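Local coordinates for BlEst2 (Bacillus licheniformis, PDB 6WPX), which probably hydrolyses ester bonds as a lipase or esterase, and in its propeptide form is subject to autoinhibitory effects of the C-terminal domain, at residues E303-V311 and T457-R465; L156-W164 and P290-H298. All coordinates share one frame; numbering follows the deposited sequence.

Contact 1 (E303-V311 and T457-R465); sequences EEFAVEKGV and TADNSPFNR
The hairpin formed by strands 445-456 and 462-473 meets the end of strand 300-307 here: the type I turn of its loop, T457 to N460, lies by E308 and K309, and N464 on the outgoing strand faces A306. The N-to-C directions of segments 303-307 and 462-465 differ by 115°, far from both parallel and antiparallel, and the direct hydrogen bonds across all use a side chain. E308 and R465 form an end-on salt bridge. NH1 of R465 donates to OE1 of E308 (3.1 Å) and NH2 of R465 to OE2 of E308 (2.7 Å). Both oxygens are met on the syn side, although carboxylate and guanidinium planes are 31° apart. The bend of E308 at chi2 (-87°) turns its carboxylate to the arginine. N464 uses its amide twice: OD1 accepts from A306 N at 2.8 Å, while ND2 gives a weak bond to A306 O. At the turn, S461 OG accepts a hydrogen bond from K309 N (3.0 Å) and donates to D459 OD1 (2.9 Å). A water bridges V307 O and P462 O. Strand 300-307 pairs on with 365-372, helix 389-397 lays L389 against E308, F463 and R465, S387 OG also bonds E308 OE2, and F385 of strand 377-386 makes a cation-pi contact with R465.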
loop_
_atom_site.group_PDB
_atom_site.type_symbol
_atom_site.label_atom_id
_atom_site.label_comp_id
_atom_site.label_asym_id
_atom_site.label_seq_id
_atom_site.Cartn_x
_atom_site.Cartn_y
_atom_site.Cartn_z
ATOM N N GLU A 303 20.034 -4.700 -16.464
ATOM C CA GLU A 303 20.121 -5.172 -15.083
ATOM C C GLU A 303 20.105 -6.677 -15.081
ATOM O O GLU A 303 19.145 -7.289 -15.558
ATOM C CB GLU A 303 18.952 -4.637 -14.205
ATOM C CG GLU A 303 19.063 -3.166 -13.846
ATOM C CD GLU A 303 20.201 -2.732 -12.935
ATOM O OE1 GLU A 303 20.378 -1.501 -12.794
ATOM O OE2 GLU A 303 20.934 -3.596 -12.399
ATOM N N GLU A 304 21.166 -7.272 -14.566
ATOM C CA GLU A 304 21.243 -8.722 -14.471
ATOM C C GLU A 304 20.572 -9.163 -13.183
ATOM O O GLU A 304 20.477 -8.393 -12.236
ATOM C CB GLU A 304 22.697 -9.208 -14.479
ATOM C CG GLU A 304 23.372 -9.088 -15.832
ATOM C CD GLU A 304 24.763 -9.693 -15.885
ATOM O OE1 GLU A 304 25.392 -9.879 -14.819
ATOM O OE2 GLU A 304 25.231 -9.978 -17.008
ATOM N N PHE A 305 20.084 -10.380 -13.159
ATOM C CA PHE A 305 19.503 -10.956 -11.956
ATOM C C PHE A 305 19.585 -12.462 -12.030
ATOM O O PHE A 305 19.363 -13.049 -13.083
ATOM C CB PHE A 305 18.073 -10.455 -11.654
ATOM C CG PHE A 305 16.974 -10.883 -12.596
ATOM C CD1 PHE A 305 16.710 -10.160 -13.758
ATOM C CD2 PHE A 305 16.164 -11.965 -12.294
ATOM C CE1 PHE A 305 15.681 -10.544 -14.625
ATOM C CE2 PHE A 305 15.133 -12.356 -13.163
ATOM C CZ PHE A 305 14.888 -11.633 -14.314
ATOM N N ALA A 306 19.910 -13.074 -10.902
ATOM C CA ALA A 306 19.990 -14.506 -10.733
ATOM C C ALA A 306 18.589 -15.072 -10.531
ATOM O O ALA A 306 17.741 -14.473 -9.852
ATOM C CB ALA A 306 20.851 -14.838 -9.519
ATOM N N VAL A 307 18.357 -16.235 -11.129
ATOM C CA VAL A 307 17.142 -17.011 -10.914
ATOM C C VAL A 307 17.699 -18.348 -10.472
ATOM O O VAL A 307 18.395 -19.008 -11.246
ATOM C CB VAL A 307 16.207 -17.139 -12.143
ATOM C CG1 VAL A 307 15.102 -18.182 -11.886
ATOM C CG2 VAL A 307 15.589 -15.787 -12.500
ATOM N N GLU A 308 17.438 -18.723 -9.223
ATOM C CA GLU A 308 17.897 -19.995 -8.682
ATOM C C GLU A 308 17.137 -21.181 -9.333
ATOM O O GLU A 308 16.139 -20.985 -10.037
ATOM C CB GLU A 308 17.766 -20.001 -7.141
ATOM C CG GLU A 308 16.343 -20.041 -6.610
ATOM C CD GLU A 308 15.646 -18.702 -6.430
ATOM O OE1 GLU A 308 16.152 -17.668 -6.927
ATOM O OE2 GLU A 308 14.559 -18.698 -5.809
ATOM N N LYS A 309 17.613 -22.403 -9.104
ATOM C CA LYS A 309 16.946 -23.616 -9.591
ATOM C C LYS A 309 15.653 -23.784 -8.801
ATOM O O LYS A 309 15.595 -23.362 -7.646
ATOM C CB LYS A 309 17.848 -24.862 -9.378
ATOM C CG LYS A 309 19.084 -24.920 -10.264
ATOM C CD LYS A 309 19.877 -26.202 -10.058
ATOM C CE LYS A 309 21.296 -26.059 -10.551
ATOM N NZ LYS A 309 22.108 -27.268 -10.254
ATOM N N GLY A 310 14.643 -24.407 -9.413
ATOM C CA GLY A 310 13.381 -24.709 -8.747
ATOM C C GLY A 310 12.383 -23.580 -8.598
ATOM O O GLY A 310 11.465 -23.667 -7.773
ATOM N N VAL A 311 12.515 -22.527 -9.420
ATOM C CA VAL A 311 11.565 -21.409 -9.344
ATOM C C VAL A 311 10.332 -21.784 -10.158
ATOM O O VAL A 311 10.451 -22.163 -11.326
ATOM C CB VAL A 311 12.201 -20.044 -9.767
ATOM C CG1 VAL A 311 11.162 -18.922 -9.792
ATOM C CG2 VAL A 311 13.336 -19.666 -8.839
ATOM N N THR A 457 22.293 -21.277 -3.271
ATOM C CA THR A 457 21.295 -22.177 -2.672
ATOM C C THR A 457 21.973 -23.531 -2.353
ATOM O O THR A 457 23.161 -23.701 -2.664
ATOM C CB THR A 457 20.060 -22.344 -3.599
ATOM O OG1 THR A 457 20.414 -23.144 -4.730
ATOM C CG2 THR A 457 19.481 -21.005 -4.066
ATOM N N ALA A 458 21.225 -24.500 -1.776
ATOM C CA ALA A 458 21.738 -25.844 -1.477
ATOM C C ALA A 458 22.176 -26.630 -2.723
ATOM O O ALA A 458 23.089 -27.450 -2.626
ATOM C CB ALA A 458 20.704 -26.636 -0.702
ATOM N N ASP A 459 21.548 -26.372 -3.881
ATOM C CA ASP A 459 21.899 -27.028 -5.176
ATOM C C ASP A 459 22.937 -26.233 -5.979
ATOM O O ASP A 459 23.022 -26.472 -7.179
ATOM C CB ASP A 459 20.689 -27.335 -6.055
ATOM C CG ASP A 459 19.894 -26.117 -6.494
ATOM O OD1 ASP A 459 20.469 -25.238 -7.178
ATOM O OD2 ASP A 459 18.715 -26.074 -6.161
ATOM N N ASN A 460 23.614 -25.290 -5.331
ATOM C CA ASN A 460 24.714 -24.438 -5.834
ATOM C C ASN A 460 24.336 -23.280 -6.782
ATOM O O ASN A 460 25.230 -22.535 -7.204
ATOM C CB ASN A 460 25.818 -25.269 -6.490
ATOM C CG ASN A 460 26.525 -26.181 -5.541
ATOM O OD1 ASN A 460 27.108 -25.744 -4.546
ATOM N ND2 ASN A 460 26.557 -27.459 -5.876
ATOM N N SER A 461 23.042 -23.091 -7.094
ATOM C CA SER A 461 22.682 -22.006 -7.996
ATOM C C SER A 461 22.683 -20.639 -7.270
ATOM O O SER A 461 22.159 -20.553 -6.155
ATOM C CB SER A 461 21.340 -22.285 -8.667
ATOM O OG SER A 461 20.301 -22.410 -7.712
ATOM N N PRO A 462 23.277 -19.573 -7.863
ATOM C CA PRO A 462 23.221 -18.247 -7.217
ATOM C C PRO A 462 21.776 -17.739 -7.042
ATOM O O PRO A 462 20.871 -18.132 -7.788
ATOM C CB PRO A 462 23.981 -17.340 -8.196
ATOM C CG PRO A 462 24.795 -18.267 -9.043
ATOM C CD PRO A 462 23.960 -19.498 -9.172
ATOM N N PHE A 463 21.576 -16.930 -6.027
ATOM C CA PHE A 463 20.266 -16.289 -5.779
ATOM C C PHE A 463 20.516 -14.832 -5.402
ATOM O O PHE A 463 21.623 -14.488 -5.030
ATOM C CB PHE A 463 19.485 -16.975 -4.653
ATOM C CG PHE A 463 19.968 -16.684 -3.260
ATOM C CD1 PHE A 463 19.538 -15.568 -2.577
ATOM C CD2 PHE A 463 20.855 -17.529 -2.621
ATOM C CE1 PHE A 463 19.982 -15.302 -1.300
ATOM C CE2 PHE A 463 21.307 -17.251 -1.347
ATOM C CZ PHE A 463 20.881 -16.136 -0.692
ATOM N N ASN A 464 19.454 -14.044 -5.474
ATOM C CA ASN A 464 19.448 -12.611 -5.112
ATOM C C ASN A 464 18.036 -12.226 -4.624
ATOM O O ASN A 464 17.092 -12.608 -5.265
ATOM C CB ASN A 464 20.061 -11.701 -6.189
ATOM C CG ASN A 464 19.513 -11.885 -7.588
ATOM O OD1 ASN A 464 20.193 -11.636 -8.565
ATOM N ND2 ASN A 464 18.273 -12.300 -7.695
ATOM N N ARG A 465 17.954 -11.520 -3.505
ATOM C CA ARG A 465 16.683 -10.958 -2.991
ATOM C C ARG A 465 16.989 -9.602 -2.373
ATOM O O ARG A 465 18.103 -9.386 -1.962
ATOM C CB ARG A 465 15.940 -11.845 -1.991
ATOM C CG ARG A 465 15.481 -13.181 -2.537
ATOM C CD ARG A 465 14.406 -13.136 -3.584
ATOM N NE ARG A 465 13.731 -14.403 -3.757
ATOM C CZ ARG A 465 14.165 -15.401 -4.497
ATOM N NH1 ARG A 465 15.292 -15.296 -5.170
ATOM N NH2 ARG A 465 13.459 -16.505 -4.577
HETATM O O HOH W 1 17.678 -15.361 -7.318
HETATM O O HOH W 2 20.955 -18.961 -10.591
#

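Contact 2 (L156-W164 and P290-H298)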
loop_
_atom_site.group_PDB
_atom_site.type_symbol
_atom_site.label_atom_id
_atom_site.label_comp_id
_atom_site.label_asym_id
_atom_site.label_seq_id
_atom_site.Cartn_x
_atom_site.Cartn_y
_atom_site.Cartn_z
ATOM N N LEU A 156 7.820 0.686 -0.339
ATOM C CA LEU A 156 8.581 0.555 -1.577
ATOM C C LEU A 156 8.903 1.920 -2.170
ATOM O O LEU A 156 10.070 2.166 -2.488
ATOM C CB LEU A 156 7.853 -0.347 -2.607
ATOM C CG LEU A 156 8.493 -0.459 -3.994
ATOM C CD1 LEU A 156 9.871 -1.159 -3.936
ATOM C CD2 LEU A 156 7.556 -1.203 -4.969
ATOM N N ALA A 157 7.892 2.806 -2.305
ATOM C CA ALA A 157 8.043 4.160 -2.856
ATOM C C ALA A 157 9.094 5.005 -2.109
ATOM O O ALA A 157 9.727 5.868 -2.709
ATOM C CB ALA A 157 6.711 4.888 -2.814
ATOM N N TYR A 158 9.209 4.811 -0.794
ATOM C CA TYR A 158 10.134 5.551 0.054
ATOM C C TYR A 158 11.497 4.864 0.222
ATOM O O TYR A 158 12.353 5.366 0.946
ATOM C CB TYR A 158 9.475 5.835 1.411
ATOM C CG TYR A 158 8.591 7.048 1.319
ATOM C CD1 TYR A 158 7.311 6.960 0.772
ATOM C CD2 TYR A 158 9.068 8.312 1.675
ATOM C CE1 TYR A 158 6.515 8.092 0.609
ATOM C CE2 TYR A 158 8.282 9.455 1.501
ATOM C CZ TYR A 158 7.005 9.334 0.974
ATOM O OH TYR A 158 6.222 10.441 0.824
ATOM N N SER A 159 11.717 3.759 -0.476
ATOM C CA SER A 159 12.971 3.000 -0.355
ATOM C C SER A 159 14.062 3.519 -1.273
ATOM O O SER A 159 13.785 4.288 -2.192
ATOM C CB SER A 159 12.725 1.506 -0.551
ATOM O OG SER A 159 12.500 1.212 -1.921
ATOM N N ASN A 160 15.319 3.156 -0.977
ATOM C CA ASN A 160 16.473 3.613 -1.746
ATOM C C ASN A 160 16.363 3.375 -3.239
ATOM O O ASN A 160 16.571 4.311 -3.988
ATOM C CB ASN A 160 17.778 2.999 -1.192
ATOM C CG ASN A 160 18.167 3.628 0.116
ATOM O OD1 ASN A 160 17.504 3.429 1.129
ATOM N ND2 ASN A 160 19.217 4.428 0.113
ATOM N N TRP A 161 16.059 2.149 -3.675
ATOM C CA TRP A 161 16.003 1.879 -5.124
ATOM C C TRP A 161 14.932 2.671 -5.852
ATOM O O TRP A 161 15.113 2.966 -7.020
ATOM C CB TRP A 161 15.872 0.383 -5.446
ATOM C CG TRP A 161 17.061 -0.460 -5.069
ATOM C CD1 TRP A 161 17.064 -1.555 -4.249
ATOM C CD2 TRP A 161 18.404 -0.332 -5.574
ATOM N NE1 TRP A 161 18.334 -2.084 -4.169
ATOM C CE2 TRP A 161 19.177 -1.347 -4.967
ATOM C CE3 TRP A 161 19.042 0.582 -6.433
ATOM C CZ2 TRP A 161 20.540 -1.497 -5.220
ATOM C CZ3 TRP A 161 20.396 0.437 -6.672
ATOM C CH2 TRP A 161 21.130 -0.592 -6.070
ATOM N N ALA A 162 13.823 3.030 -5.160
ATOM C CA ALA A 162 12.684 3.772 -5.723
ATOM C C ALA A 162 12.890 5.285 -5.758
ATOM O O ALA A 162 12.018 5.985 -6.251
ATOM C CB ALA A 162 11.426 3.456 -4.920
ATOM N N GLY A 163 14.023 5.766 -5.233
ATOM C CA GLY A 163 14.366 7.182 -5.121
ATOM C C GLY A 163 14.201 7.997 -6.386
ATOM O O GLY A 163 13.517 9.033 -6.386
ATOM N N TRP A 164 14.819 7.529 -7.476
ATOM C CA TRP A 164 14.781 8.208 -8.768
ATOM C C TRP A 164 13.375 8.274 -9.347
ATOM O O TRP A 164 12.940 9.346 -9.756
ATOM C CB TRP A 164 15.764 7.561 -9.743
ATOM C CG TRP A 164 17.185 7.571 -9.251
ATOM C CD1 TRP A 164 18.114 8.547 -9.453
ATOM C CD2 TRP A 164 17.825 6.568 -8.451
ATOM N NE1 TRP A 164 19.311 8.191 -8.871
ATOM C CE2 TRP A 164 19.158 6.990 -8.236
ATOM C CE3 TRP A 164 17.401 5.355 -7.883
ATOM C CZ2 TRP A 164 20.067 6.242 -7.479
ATOM C CZ3 TRP A 164 18.304 4.614 -7.135
ATOM C CH2 TRP A 164 19.621 5.050 -6.948
ATOM N N PRO A 290 11.250 -10.075 -3.150
ATOM C CA PRO A 290 11.552 -9.693 -4.536
ATOM C C PRO A 290 13.060 -9.508 -4.715
ATOM O O PRO A 290 13.822 -9.641 -3.773
ATOM C CB PRO A 290 10.848 -8.335 -4.653
ATOM C CG PRO A 290 11.062 -7.703 -3.277
ATOM C CD PRO A 290 11.119 -8.877 -2.278
ATOM N N PHE A 291 13.456 -9.121 -5.912
ATOM C CA PHE A 291 14.778 -8.623 -6.261
ATOM C C PHE A 291 14.456 -7.267 -6.840
ATOM O O PHE A 291 13.556 -7.152 -7.691
ATOM C CB PHE A 291 15.532 -9.491 -7.287
ATOM C CG PHE A 291 16.815 -8.811 -7.720
ATOM C CD1 PHE A 291 17.916 -8.757 -6.868
ATOM C CD2 PHE A 291 16.913 -8.197 -8.965
ATOM C CE1 PHE A 291 19.103 -8.148 -7.272
ATOM C CE2 PHE A 291 18.103 -7.590 -9.370
ATOM C CZ PHE A 291 19.191 -7.566 -8.520
ATOM N N ILE A 292 15.159 -6.233 -6.366
ATOM C CA ILE A 292 14.869 -4.854 -6.761
ATOM C C ILE A 292 16.092 -4.056 -7.111
ATOM O O ILE A 292 17.079 -4.082 -6.387
ATOM C CB ILE A 292 14.068 -4.113 -5.626
ATOM C CG1 ILE A 292 12.801 -4.864 -5.193
ATOM C CG2 ILE A 292 13.743 -2.644 -5.979
ATOM C CD1 ILE A 292 12.208 -4.358 -3.892
ATOM N N ARG A 293 15.972 -3.250 -8.190
ATOM C CA ARG A 293 16.955 -2.255 -8.611
ATOM C C ARG A 293 16.220 -0.991 -9.032
ATOM O O ARG A 293 15.025 -1.016 -9.257
ATOM C CB ARG A 293 17.904 -2.777 -9.715
ATOM C CG ARG A 293 18.913 -3.836 -9.237
ATOM C CD ARG A 293 19.963 -3.256 -8.288
ATOM N NE ARG A 293 20.952 -4.249 -7.832
ATOM C CZ ARG A 293 20.826 -4.986 -6.733
ATOM N NH1 ARG A 293 19.726 -4.915 -6.000
ATOM N NH2 ARG A 293 21.777 -5.839 -6.389
ATOM N N GLY A 294 16.934 0.108 -9.080
ATOM C CA GLY A 294 16.400 1.391 -9.494
ATOM C C GLY A 294 17.513 2.283 -9.985
ATOM O O GLY A 294 18.689 1.995 -9.781
ATOM N N GLY A 295 17.147 3.378 -10.615
ATOM C CA GLY A 295 18.139 4.307 -11.135
ATOM C C GLY A 295 17.531 5.170 -12.203
ATOM O O GLY A 295 16.311 5.341 -12.260
ATOM N N GLU A 296 18.379 5.682 -13.058
ATOM C CA GLU A 296 18.012 6.508 -14.186
ATOM C C GLU A 296 18.630 5.887 -15.411
ATOM O O GLU A 296 19.675 5.222 -15.322
ATOM C CB GLU A 296 18.533 7.937 -13.993
ATOM C CG GLU A 296 17.648 8.738 -13.045
ATOM C CD GLU A 296 18.146 10.120 -12.651
ATOM O OE1 GLU A 296 19.349 10.413 -12.837
ATOM O OE2 GLU A 296 17.326 10.908 -12.131
ATOM N N ASN A 297 17.956 6.063 -16.549
ATOM C CA ASN A 297 18.410 5.539 -17.817
ATOM C C ASN A 297 18.207 6.599 -18.893
ATOM O O ASN A 297 17.087 7.059 -19.120
ATOM C CB ASN A 297 17.640 4.260 -18.152
ATOM C CG ASN A 297 17.956 3.676 -19.506
ATOM O OD1 ASN A 297 19.056 3.830 -20.032
ATOM N ND2 ASN A 297 17.006 2.955 -20.071
ATOM N N HIS A 298 19.294 6.981 -19.556
ATOM C CA HIS A 298 19.267 7.982 -20.622
ATOM C C HIS A 298 19.380 7.335 -22.014
ATOM O O HIS A 298 19.379 8.051 -23.011
ATOM C CB HIS A 298 20.389 9.011 -20.409
ATOM C CG HIS A 298 20.181 9.879 -19.207
ATOM N ND1 HIS A 298 20.433 9.409 -17.930
ATOM C CD2 HIS A 298 19.753 11.159 -19.127
ATOM C CE1 HIS A 298 20.160 10.417 -17.120
ATOM N NE2 HIS A 298 19.757 11.493 -17.796
HETATM O O HOH W 3 14.322 11.242 -11.234
#
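The carbonyl oxygen of L156, whose CD1 meets I292 CD1 across the contact at 4.0 Å, is gripped twice by one residue. S159 OG lies 2.7 Å from L156 O, in the carbonyl plane and on a lone pair, and S159 N donates to L156 O at 3.0 Å, which closes the end of helix 152-157 ahead of the turn N160 to G163. From that turn W161 reaches strand 290-297: with CG anti to the carbonyl carbon (chi1 -66°), the indole runs alongside the R293 side chain and turns one face to it. R293 CD sits 3.7 Å from the centroid of the W161 six-membered ring, 18° off the normal, a CH-pi contact, and the ring and guanidinium planes are 19° apart. I292 O lies over the same indole and accepts from R293 NH1 (2.8 Å), whereas W161 NE1 donates to D452, which also forms a salt bridge with R293 NH1. A leucine in place of W161 would probably leave D452 with one donor fewer and the R293 chain without its flat cover. G294 CA points a C-H at W161 O, 3.2 Å away, where a CB would clash. Next along, G295 CA rests over the face of W164, 3.8 Å from the centroid of its six-membered ring, and a water joins W164 O to E296 OE2. The chemistry is thus mainly indole faces on glycine backbone and on CD of R293, with I292 adding apolar contact to W161 and L156, and it relies on the close approach that G294 and G295 permit.

Contact 2 comes first along the chain and closes before contact 1 opens; their centres are 21 Å apart. Strands 290-297 and 300-307 follow each other in sequence yet are outermost strands of two different antiparallel sheets. Contact 2 sets 290-297 against helices 152-157 and 163-169, in a region that probably belongs to the PGAP1-like alpha/beta fold, whereas contact 1 sets 300-307 against the hairpin of a third sheet. The contacts also touch: R465 CB is 3.5 Å from P290 O, and N464 CG is 3.6 Å from F291 CD1. Through strand 290-297 the two contacts together link the alpha/beta part to the later beta sheets, probably those of the autoinhibitory C-terminal domain.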